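Carbohydrate binding family 6 (Clostridium thermocellum, PDB 5A8C) probably hydrolyses terminal alpha-L-arabinofuranosyl residues from arabinose-containing polysaccharides or oligosaccharides, as a five-bladed beta-propeller glycoside hydrolase of family 43. Local coordinates at residues A212-Y226 with N267-Y279. Numbering follows the deposited sequence.
Sequences AAYMHKYNGKYYFSY and NHHAIVEYKGNWY. With CA (calcium ion), chain B.
Y214 and I271 show how two blades of a beta-propeller can be joined by side chains where their inner strands, 212-218 and 270-274, run roughly parallel (21°) without pairing. With CG anti to the backbone N (chi1 -166°), the Y214 ring reaches across the gap and its OH donates to I271 O at 2.7 Å, tilted out of the carbonyl plane. A270 CA lies over one face of the same ring, while A270 CB is 3.4 Å from Y214 CE1.

Deeper in, H269 is folded back with chi1 72°, which brings its imidazole edge to S225; NE2 and S225 OG, 2.8 Å apart, share a hydrogen bond lying in the ring plane. H269 ND1, by contrast, is buried without a polar partner. I271 turns CG2 onto one face of the H216 ring, 3.9 Å from its centroid, and Y223 CD1 lies toward the rim over the opposite face. W278 meets H216 and Y218 obliquely, its CZ2 3.5 Å from Y218 CD1, to complete an aromatic cluster.

At the other end A212 CB sits over the centre of the H268 imidazole, whose NE2 binds calcium at 2.5 Å. Six waters complete the metal shell, and one of them bridges A212 O and H269 O. H268 ND1 hydrogen-bonds a TRS molecule (2-amino-2-hydroxymethyl-propane-1,3-diol), probably from the crystallisation liquor, consistent with a pocket at the propeller axis.

Around this seam, H216 NE2 bonds Y308 OH, I255 of strand 250-256 touches both S225 and I271, and M306 of strand 300-306 packs against I271 and W278.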
loop_
_atom_site.group_PDB
_atom_site.type_symbol
_atom_site.label_atom_id
_atom_site.label_comp_id
_atom_site.label_asym_id
_atom_site.label_seq_id
_atom_site.Cartn_x
_atom_site.Cartn_y
_atom_site.Cartn_z
ATOM N N ALA A 212 -2.788 5.462 -3.599
ATOM C CA ALA A 212 -3.018 4.158 -2.946
ATOM C C ALA A 212 -3.594 3.070 -3.846
ATOM O O ALA A 212 -4.272 2.166 -3.340
ATOM C CB ALA A 212 -3.785 4.272 -1.630
ATOM N N ALA A 213 -3.295 3.084 -5.142
ATOM C CA ALA A 213 -3.783 2.022 -6.030
ATOM C C ALA A 213 -3.447 0.626 -5.459
ATOM O O ALA A 213 -2.323 0.353 -5.045
ATOM C CB ALA A 213 -3.163 2.158 -7.412
ATOM N N TYR A 214 -4.404 -0.287 -5.608
ATOM C CA TYR A 214 -4.246 -1.627 -5.042
ATOM C C TYR A 214 -5.064 -2.598 -5.865
ATOM O O TYR A 214 -6.188 -2.287 -6.277
ATOM C CB TYR A 214 -4.694 -1.648 -3.564
ATOM C CG TYR A 214 -4.265 -2.857 -2.802
ATOM C CD1 TYR A 214 -3.043 -2.895 -2.183
ATOM C CD2 TYR A 214 -5.066 -3.978 -2.772
ATOM C CE1 TYR A 214 -2.656 -4.039 -1.457
ATOM C CE2 TYR A 214 -4.681 -5.127 -2.070
ATOM C CZ TYR A 214 -3.457 -5.130 -1.464
ATOM O OH TYR A 214 -3.075 -6.257 -0.737
ATOM N N MET A 215 -4.517 -3.783 -6.115
ATOM C CA MET A 215 -5.210 -4.838 -6.834
ATOM C C MET A 215 -5.199 -6.132 -6.051
ATOM O O MET A 215 -4.140 -6.542 -5.558
ATOM C CB MET A 215 -4.534 -5.041 -8.191
ATOM C CG MET A 215 -5.079 -6.187 -9.049
ATOM S SD MET A 215 -6.846 -6.159 -9.354
ATOM C CE MET A 215 -7.036 -4.531 -10.113
ATOM N N HIS A 216 -6.339 -6.806 -6.029
ATOM C CA HIS A 216 -6.410 -8.207 -5.565
ATOM C C HIS A 216 -7.469 -8.904 -6.360
ATOM O O HIS A 216 -8.345 -8.268 -6.974
ATOM C CB HIS A 216 -6.603 -8.339 -4.056
ATOM C CG HIS A 216 -8.004 -8.166 -3.599
ATOM N ND1 HIS A 216 -8.614 -6.946 -3.380
ATOM C CD2 HIS A 216 -8.913 -9.141 -3.290
ATOM C CE1 HIS A 216 -9.849 -7.202 -2.962
ATOM N NE2 HIS A 216 -10.052 -8.508 -2.917
ATOM N N LYS A 217 -7.424 -10.229 -6.366
ATOM C CA LYS A 217 -8.359 -11.046 -7.111
ATOM C C LYS A 217 -9.058 -11.984 -6.167
ATOM O O LYS A 217 -8.451 -12.519 -5.241
ATOM C CB LYS A 217 -7.633 -11.826 -8.241
ATOM C CG LYS A 217 -8.522 -12.507 -9.266
ATOM C CD LYS A 217 -7.695 -13.177 -10.336
ATOM C CE LYS A 217 -8.537 -13.700 -11.477
ATOM N NZ LYS A 217 -7.694 -14.328 -12.538
ATOM N N TYR A 218 -10.350 -12.206 -6.382
ATOM C CA TYR A 218 -11.104 -13.138 -5.560
ATOM C C TYR A 218 -12.270 -13.678 -6.361
ATOM O O TYR A 218 -13.032 -12.904 -6.959
ATOM C CB TYR A 218 -11.646 -12.454 -4.290
ATOM C CG TYR A 218 -12.585 -13.279 -3.515
ATOM C CD1 TYR A 218 -12.142 -14.435 -2.849
ATOM C CD2 TYR A 218 -13.917 -12.922 -3.397
ATOM C CE1 TYR A 218 -13.009 -15.219 -2.121
ATOM C CE2 TYR A 218 -14.805 -13.691 -2.614
ATOM C CZ TYR A 218 -14.304 -14.814 -2.001
ATOM O OH TYR A 218 -15.184 -15.596 -1.231
ATOM N N ASN A 219 -12.398 -15.003 -6.410
ATOM C CA ASN A 219 -13.504 -15.674 -7.072
ATOM C C ASN A 219 -13.777 -15.157 -8.464
ATOM O O ASN A 219 -14.924 -14.892 -8.831
ATOM C CB ASN A 219 -14.777 -15.610 -6.205
ATOM C CG ASN A 219 -15.796 -16.669 -6.561
ATOM O OD1 ASN A 219 -15.453 -17.760 -7.035
ATOM N ND2 ASN A 219 -17.069 -16.354 -6.344
ATOM N N GLY A 220 -12.717 -15.006 -9.240
ATOM C CA GLY A 220 -12.860 -14.623 -10.655
ATOM C C GLY A 220 -13.011 -13.176 -10.958
ATOM O O GLY A 220 -13.162 -12.808 -12.131
ATOM N N LYS A 221 -12.965 -12.325 -9.944
ATOM C CA LYS A 221 -13.093 -10.909 -10.104
ATOM C C LYS A 221 -11.829 -10.200 -9.674
ATOM O O LYS A 221 -11.195 -10.581 -8.675
ATOM C CB LYS A 221 -14.306 -10.342 -9.327
ATOM C CG LYS A 221 -15.655 -10.747 -9.833
ATOM C CD LYS A 221 -16.063 -10.052 -11.131
ATOM C CE LYS A 221 -17.499 -10.384 -11.521
ATOM N NZ LYS A 221 -17.907 -9.694 -12.775
ATOM N N TYR A 222 -11.495 -9.131 -10.396
ATOM C CA TYR A 222 -10.408 -8.228 -10.066
ATOM C C TYR A 222 -10.989 -7.026 -9.350
ATOM O O TYR A 222 -12.012 -6.470 -9.765
ATOM C CB TYR A 222 -9.706 -7.766 -11.354
ATOM C CG TYR A 222 -9.041 -8.891 -12.092
ATOM C CD1 TYR A 222 -9.761 -9.636 -13.069
ATOM C CD2 TYR A 222 -7.710 -9.221 -11.877
ATOM C CE1 TYR A 222 -9.155 -10.639 -13.750
ATOM C CE2 TYR A 222 -7.105 -10.248 -12.624
ATOM C CZ TYR A 222 -7.823 -10.936 -13.585
ATOM O OH TYR A 222 -7.259 -11.927 -14.329
ATOM N N TYR A 223 -10.332 -6.622 -8.243
ATOM C CA TYR A 223 -10.776 -5.527 -7.405
ATOM C C TYR A 223 -9.705 -4.456 -7.420
ATOM O O TYR A 223 -8.608 -4.664 -6.891
ATOM C CB TYR A 223 -10.966 -6.018 -5.955
ATOM C CG TYR A 223 -12.094 -7.020 -5.788
ATOM C CD1 TYR A 223 -11.900 -8.355 -6.133
ATOM C CD2 TYR A 223 -13.307 -6.647 -5.263
ATOM C CE1 TYR A 223 -12.933 -9.286 -6.004
ATOM C CE2 TYR A 223 -14.358 -7.573 -5.098
ATOM C CZ TYR A 223 -14.155 -8.855 -5.487
ATOM O OH TYR A 223 -15.149 -9.826 -5.355
ATOM N N PHE A 224 -9.998 -3.306 -8.053
ATOM C CA PHE A 224 -9.107 -2.166 -8.028
ATOM C C PHE A 224 -9.606 -1.243 -6.918
ATOM O O PHE A 224 -10.694 -0.690 -7.004
ATOM C CB PHE A 224 -9.102 -1.415 -9.364
ATOM C CG PHE A 224 -8.183 -0.230 -9.321
ATOM C CD1 PHE A 224 -6.826 -0.408 -9.616
ATOM C CD2 PHE A 224 -8.613 1.018 -8.967
ATOM C CE1 PHE A 224 -5.970 0.677 -9.552
ATOM C CE2 PHE A 224 -7.724 2.083 -8.879
ATOM C CZ PHE A 224 -6.402 1.892 -9.180
ATOM N N SER A 225 -8.816 -1.145 -5.852
ATOM C CA SER A 225 -9.169 -0.291 -4.707
ATOM C C SER A 225 -8.158 0.844 -4.586
ATOM O O SER A 225 -7.031 0.744 -5.109
ATOM C CB SER A 225 -9.330 -1.106 -3.439
ATOM O OG SER A 225 -8.154 -1.815 -3.108
ATOM N N TYR A 226 -8.553 1.919 -3.937
ATOM C CA TYR A 226 -7.764 3.132 -3.983
ATOM C C TYR A 226 -8.258 4.118 -2.951
ATOM O O TYR A 226 -9.399 3.984 -2.441
ATOM C CB TYR A 226 -7.818 3.771 -5.366
ATOM C CG TYR A 226 -9.198 4.185 -5.825
ATOM C CD1 TYR A 226 -10.090 3.263 -6.359
ATOM C CD2 TYR A 226 -9.619 5.494 -5.716
ATOM C CE1 TYR A 226 -11.344 3.651 -6.789
ATOM C CE2 TYR A 226 -10.876 5.906 -6.149
ATOM C CZ TYR A 226 -11.746 4.976 -6.699
ATOM O OH TYR A 226 -12.983 5.342 -7.211
ATOM N N ASN A 267 -5.703 8.452 3.940
ATOM C CA ASN A 267 -6.315 7.154 4.208
ATOM C C ASN A 267 -5.663 6.165 3.240
ATOM O O ASN A 267 -5.643 6.471 2.040
ATOM C CB ASN A 267 -7.831 7.307 3.974
ATOM C CG ASN A 267 -8.729 6.244 4.564
ATOM O OD1 ASN A 267 -8.297 5.223 5.102
ATOM N ND2 ASN A 267 -10.042 6.505 4.465
ATOM N N HIS A 268 -5.051 5.076 3.716
ATOM C CA HIS A 268 -4.277 4.202 2.834
ATOM C C HIS A 268 -4.365 2.784 3.356
ATOM O O HIS A 268 -4.253 2.547 4.544
ATOM C CB HIS A 268 -2.823 4.652 2.826
ATOM C CG HIS A 268 -1.996 4.121 1.664
ATOM N ND1 HIS A 268 -1.423 4.977 0.755
ATOM C CD2 HIS A 268 -1.625 2.868 1.284
ATOM C CE1 HIS A 268 -0.752 4.226 -0.128
ATOM N NE2 HIS A 268 -0.878 2.960 0.142
ATOM N N HIS A 269 -4.585 1.840 2.473
ATOM C CA HIS A 269 -4.938 0.478 2.865
ATOM C C HIS A 269 -4.242 -0.613 2.063
ATOM O O HIS A 269 -3.666 -0.384 0.969
ATOM C CB HIS A 269 -6.484 0.353 2.534
ATOM C CG HIS A 269 -6.719 0.280 1.066
ATOM N ND1 HIS A 269 -6.259 1.249 0.195
ATOM C CD2 HIS A 269 -7.137 -0.779 0.310
ATOM C CE1 HIS A 269 -6.430 0.781 -1.039
ATOM N NE2 HIS A 269 -7.014 -0.419 -1.008
ATOM N N ALA A 270 -4.456 -1.834 2.545
ATOM C CA ALA A 270 -4.202 -3.054 1.762
ATOM C C ALA A 270 -5.294 -4.048 2.168
ATOM O O ALA A 270 -5.799 -4.032 3.275
ATOM C CB ALA A 270 -2.832 -3.630 1.947
ATOM N N ILE A 271 -5.591 -4.979 1.259
ATOM C CA ILE A 271 -6.556 -6.075 1.482
ATOM C C ILE A 271 -5.829 -7.407 1.392
ATOM O O ILE A 271 -5.104 -7.619 0.416
ATOM C CB ILE A 271 -7.687 -5.988 0.417
ATOM C CG1 ILE A 271 -8.449 -4.682 0.561
ATOM C CG2 ILE A 271 -8.589 -7.190 0.519
ATOM C CD1 ILE A 271 -9.393 -4.319 -0.543
ATOM N N VAL A 272 -6.030 -8.260 2.386
ATOM C CA VAL A 272 -5.261 -9.480 2.435
ATOM C C VAL A 272 -6.114 -10.592 3.052
ATOM O O VAL A 272 -6.876 -10.363 3.987
ATOM C CB VAL A 272 -3.922 -9.269 3.251
ATOM C CG1 VAL A 272 -4.192 -8.938 4.725
ATOM C CG2 VAL A 272 -2.980 -10.442 3.142
ATOM N N GLU A 273 -5.915 -11.808 2.557
ATOM C CA GLU A 273 -6.560 -13.008 3.121
ATOM C C GLU A 273 -5.549 -13.705 4.026
ATOM O O GLU A 273 -4.373 -13.877 3.672
ATOM C CB GLU A 273 -6.988 -13.943 2.010
ATOM C CG GLU A 273 -7.872 -15.069 2.514
ATOM C CD GLU A 273 -8.280 -16.067 1.467
ATOM O OE1 GLU A 273 -7.744 -16.059 0.341
ATOM O OE2 GLU A 273 -9.158 -16.899 1.821
ATOM N N TYR A 274 -5.999 -14.098 5.219
ATOM C CA TYR A 274 -5.115 -14.786 6.178
ATOM C C TYR A 274 -5.937 -15.804 6.923
ATOM O O TYR A 274 -6.954 -15.445 7.552
ATOM C CB TYR A 274 -4.472 -13.775 7.130
ATOM C CG TYR A 274 -3.570 -14.387 8.212
ATOM C CD1 TYR A 274 -2.494 -15.218 7.854
ATOM C CD2 TYR A 274 -3.807 -14.173 9.550
ATOM C CE1 TYR A 274 -1.634 -15.728 8.798
ATOM C CE2 TYR A 274 -2.932 -14.665 10.495
ATOM C CZ TYR A 274 -1.879 -15.488 10.119
ATOM O OH TYR A 274 -1.051 -15.980 11.111
ATOM N N LYS A 275 -5.573 -17.075 6.781
ATOM C CA LYS A 275 -6.247 -18.178 7.471
ATOM C C LYS A 275 -7.746 -18.168 7.193
ATOM O O LYS A 275 -8.555 -18.385 8.091
ATOM C CB LYS A 275 -5.904 -18.190 8.948
ATOM C CG LYS A 275 -4.414 -18.492 9.186
ATOM C CD LYS A 275 -4.007 -18.438 10.636
ATOM C CE LYS A 275 -2.572 -18.921 10.840
ATOM N NZ LYS A 275 -2.106 -18.792 12.279
ATOM N N GLY A 276 -8.091 -17.973 5.934
ATOM C CA GLY A 276 -9.452 -18.104 5.484
ATOM C C GLY A 276 -10.367 -16.928 5.748
ATOM O O GLY A 276 -11.544 -17.005 5.401
ATOM N N ASN A 277 -9.860 -15.858 6.364
ATOM C CA ASN A 277 -10.600 -14.628 6.586
ATOM C C ASN A 277 -9.893 -13.490 5.834
ATOM O O ASN A 277 -8.736 -13.599 5.501
ATOM C CB ASN A 277 -10.648 -14.309 8.068
ATOM C CG ASN A 277 -11.377 -15.357 8.856
ATOM O OD1 ASN A 277 -10.787 -16.048 9.718
ATOM N ND2 ASN A 277 -12.603 -15.569 8.529
ATOM N N TRP A 278 -10.646 -12.430 5.588
ATOM C CA TRP A 278 -10.104 -11.266 4.899
ATOM C C TRP A 278 -9.989 -10.100 5.852
ATOM O O TRP A 278 -10.790 -9.934 6.767
ATOM C CB TRP A 278 -10.993 -10.891 3.712
ATOM C CG TRP A 278 -10.949 -11.912 2.628
ATOM C CD1 TRP A 278 -11.601 -13.093 2.564
ATOM C CD2 TRP A 278 -10.130 -11.858 1.458
ATOM N NE1 TRP A 278 -11.272 -13.784 1.422
ATOM C CE2 TRP A 278 -10.369 -13.040 0.720
ATOM C CE3 TRP A 278 -9.222 -10.909 0.939
ATOM C CZ2 TRP A 278 -9.751 -13.273 -0.504
ATOM C CZ3 TRP A 278 -8.617 -11.148 -0.282
ATOM C CH2 TRP A 278 -8.862 -12.343 -0.985
ATOM N N TYR A 279 -8.972 -9.281 5.628
ATOM C CA TYR A 279 -8.687 -8.117 6.437
ATOM C C TYR A 279 -8.327 -6.926 5.572
ATOM O O TYR A 279 -7.720 -7.068 4.505
ATOM C CB TYR A 279 -7.498 -8.391 7.383
ATOM C CG TYR A 279 -7.775 -9.546 8.313
ATOM C CD1 TYR A 279 -8.430 -9.356 9.515
ATOM C CD2 TYR A 279 -7.471 -10.841 7.944
ATOM C CE1 TYR A 279 -8.792 -10.440 10.308
ATOM C CE2 TYR A 279 -7.815 -11.911 8.727
ATOM C CZ TYR A 279 -8.477 -11.723 9.911
ATOM O OH TYR A 279 -8.841 -12.777 10.692
HETATM CA CA CA B . -0.251 0.899 -1.120
HETATM O O HOH W 1 -2.711 0.783 -1.369
HETATM O O HOH W 2 -0.776 1.699 -3.366
HETATM O O HOH W 3 -1.039 -0.752 0.418
HETATM O O HOH W 4 1.769 1.743 -2.259
HETATM O O HOH W 5 1.445 0.929 0.622
HETATM O O HOH W 6 0.340 -1.069 -2.309
#